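Local coordinates for uncharacterized protein BF1531 (Bacteroides fragilis, PDB 3SLR), which is of unknown function but binds magnesium through a phosphatase-type domain and may hydrolyse ester bonds, this chain being the N-terminal two-domain part of a longer protein, at residues Q262-K267 with E365-L370; L35-I40 with L53-Y58. All coordinates share one frame; numbering follows the deposited sequence.

Contact 1: Q262-K267 with E365-L370; sequences QEWVKK and EYLYTL
The indole of Trp264 reaches across to two neighbours in 365-370, Tyr368 beside its five-membered ring and Leu367 by its six-membered ring. The aromatic pair is an offset edge-to-face arrangement: the tyrosine edge is turned to the indole face, with ring centroids 5.8 Å apart and planes at 63°. Its closest atoms are Trp264 NE1 and Tyr368 CE1, at 3.9 Å, with NE1 near the plane of the phenol ring. The backbones stay well apart, 10.3 Å between the CA atoms of Trp264 and Leu367, and side chains span the interval. CB of Trp264 points toward 365-370, and CG anti to the backbone N (chi1 -177°) lays the indole on the carbonyl side, where both partners reach it.

Leucine contributes one methyl: Leu367 CD1 lies 3.9 Å from Trp264 CZ3, oblique to the ring. Helix 255-270 precedes strand 274-280 of the four-stranded parallel sheet in the domain where Asp228, Asp230 and Asp336 bind magnesium; the first two belong to a DxDx(T/V) pattern consistent with the HAD phosphatase fold. On another side of this helix, Val265 packs on Leu225 and Leu227 of that sheet, while Glu365, in the second segment, forms a salt bridge with Lys179.

The polar link is indirect. One water accepts from Lys267 NZ at 2.8 Å and is hydrogen-bonded to Tyr368 OH at 3.0 Å, joining the phenol end to the lysine.

Contact 2: L35-I40 with L53-Y58; sequences LLATAI and LWEAEY
Ala37 and Leu53 face each other where helix 34-46 packs on strand 50-55, and their CA atoms, 7.0 Å apart, are the nearest across the two segments. The short axes of 35-40 and 53-55 approach to 9.4 Å and run nearly antiparallel, at 169°. This is the helix-to-strand return of a right-handed beta-alpha-beta crossover, from strand 22-29 through helix 34-46 to edge strand 50-55, in the parallel sheet of the FkbH N-terminal domain, a member of the SGNH hydrolase clan.

Along the helix, Ala37 is the first residue to engage. Its methyl CB meets Leu53 CD2 at 3.5 Å, closer than usual for two carbons. The same methyl touches the carboxylate end of Glu55, with CB and OE2 3.5 Å apart, so it is met by two strand residues from directions about a right angle apart, and both have CB atoms pointing to the helix. Leu53 CD1 also lies in van der Waals contact with the carbonyl, 3.4 Å from Ala37 O. One turn later Ile40 adds its CG2 branch, 3.7 Å from the same Leu53 CD1, and these two side chains cross at about a right angle. With CG2 anti to the backbone N of Ile40, that methyl is the branch directed at the leucine. CD2 of Leu53 thus meets Ala37, while CD1 lies against both the Ala37 carbonyl and Ile40.

Glu55 extends from CG onward, and its OE1 is hydrogen-bonded to Thr33 OG1 just ahead of the helix. That bond helps fix the carboxylate while OE2 rests against a methyl. The contact therefore depends on van der Waals fit, carbon on carbon and carbon on oxygen, with the polar bond of Glu55 made to the chain before the helix.

From the N terminus, contact 2 comes first and closes a short loop: 12 residues separate 35-40 from 53-58, including the end of helix 34-46 and the start of strand 50-55. Contact 1 opens much later and closes a long one, its segments separated by 97 residues that contain strands 274-280, 305-309 and 331-334. The two are in series, neither nested nor crossed, with centres 31 Å apart and nearest atoms about 14 Å apart. Contact 2 ties a helix to the edge of the five-stranded sheet in the FkbH N-terminal domain; contact 1 brings helix 363-368, late in the chain, back to helix 255-270 of the magnesium-binding domain.

Contact 1: Q262-K267 with E365-L370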
# COMPACT_ATOMS: atom_id res chain seq x y z
N GLN A 262 9.62 -10.98 12.26
CA GLN A 262 8.84 -10.94 13.50
C GLN A 262 8.67 -9.50 13.99
O GLN A 262 7.65 -9.16 14.57
CB GLN A 262 9.50 -11.77 14.61
CG GLN A 262 9.31 -13.26 14.44
CD GLN A 262 9.75 -14.03 15.67
OE1 GLN A 262 9.66 -13.53 16.80
NE2 GLN A 262 10.22 -15.25 15.46
N GLU A 263 9.68 -8.65 13.76
CA GLU A 263 9.57 -7.25 14.15
C GLU A 263 8.47 -6.51 13.37
O GLU A 263 7.82 -5.61 13.90
CB GLU A 263 10.93 -6.54 13.98
CG GLU A 263 11.94 -7.03 15.00
CD GLU A 263 13.37 -6.60 14.69
OE1 GLU A 263 13.62 -6.08 13.57
OE2 GLU A 263 14.24 -6.79 15.57
N TRP A 264 8.29 -6.88 12.11
CA TRP A 264 7.20 -6.35 11.30
C TRP A 264 5.85 -6.80 11.88
O TRP A 264 4.92 -6.02 11.99
CB TRP A 264 7.37 -6.85 9.86
CG TRP A 264 6.35 -6.34 8.86
CD1 TRP A 264 6.32 -5.10 8.28
CD2 TRP A 264 5.25 -7.07 8.31
NE1 TRP A 264 5.26 -5.01 7.41
CE2 TRP A 264 4.58 -6.20 7.41
CE3 TRP A 264 4.75 -8.36 8.49
CZ2 TRP A 264 3.46 -6.59 6.69
CZ3 TRP A 264 3.62 -8.74 7.77
CH2 TRP A 264 2.99 -7.86 6.89
N VAL A 265 5.77 -8.07 12.26
CA VAL A 265 4.53 -8.60 12.83
C VAL A 265 4.22 -7.86 14.14
O VAL A 265 3.07 -7.50 14.41
CB VAL A 265 4.61 -10.11 13.05
CG1 VAL A 265 3.36 -10.63 13.79
CG2 VAL A 265 4.78 -10.81 11.70
N LYS A 266 5.26 -7.63 14.93
CA LYS A 266 5.13 -6.90 16.18
C LYS A 266 4.53 -5.51 15.96
O LYS A 266 3.70 -5.06 16.74
CB LYS A 266 6.50 -6.79 16.85
CG LYS A 266 6.49 -6.01 18.17
CD LYS A 266 7.88 -6.01 18.81
CE LYS A 266 7.81 -5.64 20.29
NZ LYS A 266 8.21 -4.22 20.51
N LYS A 267 4.97 -4.82 14.90
CA LYS A 267 4.39 -3.52 14.59
C LYS A 267 2.89 -3.61 14.26
O LYS A 267 2.11 -2.76 14.66
CB LYS A 267 5.14 -2.82 13.45
CG LYS A 267 6.50 -2.25 13.88
CD LYS A 267 7.16 -1.48 12.73
CE LYS A 267 7.66 -2.41 11.62
NZ LYS A 267 8.41 -1.64 10.56
N GLU A 365 10.23 -8.01 1.82
CA GLU A 365 10.19 -7.14 0.65
C GLU A 365 9.03 -7.52 -0.27
O GLU A 365 8.40 -6.66 -0.87
CB GLU A 365 11.52 -7.18 -0.11
CG GLU A 365 12.67 -6.41 0.57
CD GLU A 365 12.51 -4.89 0.45
OE1 GLU A 365 11.75 -4.42 -0.44
OE2 GLU A 365 13.14 -4.16 1.24
N TYR A 366 8.74 -8.82 -0.35
CA TYR A 366 7.58 -9.27 -1.12
C TYR A 366 6.27 -8.77 -0.50
O TYR A 366 5.41 -8.23 -1.20
CB TYR A 366 7.56 -10.79 -1.26
CG TYR A 366 6.22 -11.29 -1.75
CD1 TYR A 366 5.83 -11.08 -3.06
CD2 TYR A 366 5.34 -11.93 -0.88
CE1 TYR A 366 4.58 -11.52 -3.52
CE2 TYR A 366 4.11 -12.37 -1.34
CZ TYR A 366 3.74 -12.16 -2.65
OH TYR A 366 2.50 -12.60 -3.08
N LEU A 367 6.12 -8.92 0.82
CA LEU A 367 4.92 -8.46 1.50
C LEU A 367 4.72 -6.95 1.30
O LEU A 367 3.59 -6.47 1.19
CB LEU A 367 4.94 -8.83 2.98
CG LEU A 367 4.89 -10.33 3.26
CD1 LEU A 367 5.14 -10.60 4.74
CD2 LEU A 367 3.54 -10.93 2.81
N TYR A 368 5.82 -6.22 1.23
CA TYR A 368 5.74 -4.78 0.97
C TYR A 368 5.02 -4.47 -0.34
O TYR A 368 4.38 -3.43 -0.44
CB TYR A 368 7.13 -4.14 0.94
CG TYR A 368 7.87 -4.04 2.26
CD1 TYR A 368 7.22 -4.18 3.48
CD2 TYR A 368 9.24 -3.76 2.28
CE1 TYR A 368 7.93 -4.08 4.70
CE2 TYR A 368 9.94 -3.65 3.47
CZ TYR A 368 9.29 -3.80 4.67
OH TYR A 368 10.01 -3.70 5.85
N THR A 369 5.14 -5.35 -1.34
CA THR A 369 4.53 -5.11 -2.66
C THR A 369 3.02 -5.27 -2.66
O THR A 369 2.35 -4.85 -3.60
CB THR A 369 5.09 -6.06 -3.76
OG1 THR A 369 4.57 -7.38 -3.58
CG2 THR A 369 6.63 -6.12 -3.75
N LEU A 370 2.48 -5.88 -1.61
CA LEU A 370 1.06 -6.18 -1.53
C LEU A 370 0.22 -5.15 -0.75
O LEU A 370 -1.01 -5.12 -0.86
CB LEU A 370 0.87 -7.57 -0.91
CG LEU A 370 1.61 -8.72 -1.59
CD1 LEU A 370 1.34 -10.04 -0.86
CD2 LEU A 370 1.23 -8.83 -3.05
O HOH W 1 9.28 -3.56 8.77

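Contact 2: L35-I40 with L53-Y58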
# COMPACT_ATOMS: atom_id res chain seq x y z
N LEU A 35 -4.68 6.07 -19.29
CA LEU A 35 -4.42 4.70 -18.88
C LEU A 35 -4.60 4.53 -17.38
O LEU A 35 -5.09 3.50 -16.90
CB LEU A 35 -3.02 4.25 -19.31
CG LEU A 35 -2.79 4.22 -20.81
CD1 LEU A 35 -1.46 3.54 -21.11
CD2 LEU A 35 -3.93 3.52 -21.52
N LEU A 36 -4.19 5.54 -16.62
CA LEU A 36 -4.35 5.49 -15.17
C LEU A 36 -5.84 5.44 -14.81
O LEU A 36 -6.24 4.72 -13.89
CB LEU A 36 -3.68 6.70 -14.50
CG LEU A 36 -3.75 6.82 -12.97
CD1 LEU A 36 -3.15 5.60 -12.29
CD2 LEU A 36 -3.07 8.10 -12.51
N ALA A 37 -6.65 6.18 -15.55
CA ALA A 37 -8.11 6.13 -15.35
C ALA A 37 -8.66 4.72 -15.56
O ALA A 37 -9.42 4.21 -14.73
CB ALA A 37 -8.81 7.11 -16.28
N THR A 38 -8.27 4.10 -16.67
CA THR A 38 -8.68 2.73 -16.96
C THR A 38 -8.24 1.78 -15.85
O THR A 38 -9.03 0.97 -15.35
CB THR A 38 -8.12 2.26 -18.30
OG1 THR A 38 -8.69 3.04 -19.35
CG2 THR A 38 -8.46 0.80 -18.53
N ALA A 39 -6.98 1.90 -15.44
CA ALA A 39 -6.44 1.05 -14.39
C ALA A 39 -7.18 1.21 -13.08
O ALA A 39 -7.53 0.22 -12.44
CB ALA A 39 -4.95 1.33 -14.20
N ILE A 40 -7.43 2.44 -12.66
CA ILE A 40 -8.20 2.68 -11.43
C ILE A 40 -9.62 2.11 -11.50
O ILE A 40 -10.11 1.49 -10.55
CB ILE A 40 -8.27 4.18 -11.09
CG1 ILE A 40 -6.89 4.64 -10.59
CG2 ILE A 40 -9.35 4.43 -10.03
CD1 ILE A 40 -6.73 6.13 -10.46
N LEU A 53 -15.90 6.84 -13.38
CA LEU A 53 -14.67 7.64 -13.37
C LEU A 53 -14.71 8.83 -14.32
O LEU A 53 -14.76 8.66 -15.55
CB LEU A 53 -13.47 6.75 -13.67
CG LEU A 53 -12.14 7.31 -13.17
CD1 LEU A 53 -11.27 6.20 -12.65
CD2 LEU A 53 -11.45 8.10 -14.28
N TRP A 54 -14.72 10.03 -13.75
CA TRP A 54 -14.62 11.26 -14.54
C TRP A 54 -13.17 11.73 -14.57
O TRP A 54 -12.51 11.82 -13.54
CB TRP A 54 -15.50 12.37 -13.95
CG TRP A 54 -15.38 13.68 -14.67
CD1 TRP A 54 -16.07 14.07 -15.79
CD2 TRP A 54 -14.53 14.78 -14.32
NE1 TRP A 54 -15.69 15.34 -16.15
CE2 TRP A 54 -14.75 15.80 -15.27
CE3 TRP A 54 -13.59 15.00 -13.30
CZ2 TRP A 54 -14.07 17.02 -15.23
CZ3 TRP A 54 -12.93 16.21 -13.26
CH2 TRP A 54 -13.16 17.20 -14.22
N GLU A 55 -12.68 12.02 -15.77
CA GLU A 55 -11.30 12.44 -15.98
C GLU A 55 -11.33 13.89 -16.44
O GLU A 55 -12.02 14.23 -17.41
CB GLU A 55 -10.71 11.61 -17.11
CG GLU A 55 -9.43 10.90 -16.83
CD GLU A 55 -8.85 10.28 -18.09
OE1 GLU A 55 -7.72 10.63 -18.46
OE2 GLU A 55 -9.56 9.45 -18.72
N ALA A 56 -10.58 14.74 -15.75
CA ALA A 56 -10.42 16.11 -16.21
C ALA A 56 -9.60 16.09 -17.48
O ALA A 56 -8.81 15.15 -17.70
CB ALA A 56 -9.74 16.97 -15.15
N GLU A 57 -9.78 17.10 -18.32
CA GLU A 57 -8.96 17.24 -19.51
C GLU A 57 -7.50 17.41 -19.10
O GLU A 57 -7.20 17.79 -17.96
CB GLU A 57 -9.42 18.42 -20.34
CG GLU A 57 -10.86 18.30 -20.79
CD GLU A 57 -11.14 17.01 -21.55
OE1 GLU A 57 -10.30 16.61 -22.38
OE2 GLU A 57 -12.19 16.40 -21.31
N TYR A 58 -6.60 17.16 -20.04
CA TYR A 58 -5.16 17.24 -19.78
C TYR A 58 -4.71 18.53 -19.08
O TYR A 58 -4.98 19.64 -19.54
CB TYR A 58 -4.37 17.05 -21.08
CG TYR A 58 -2.87 17.21 -20.92
CD1 TYR A 58 -2.09 16.17 -20.45
CD2 TYR A 58 -2.24 18.41 -21.24
CE1 TYR A 58 -0.71 16.31 -20.31
CE2 TYR A 58 -0.87 18.56 -21.10
CZ TYR A 58 -0.11 17.51 -20.64
OH TYR A 58 1.25 17.67 -20.50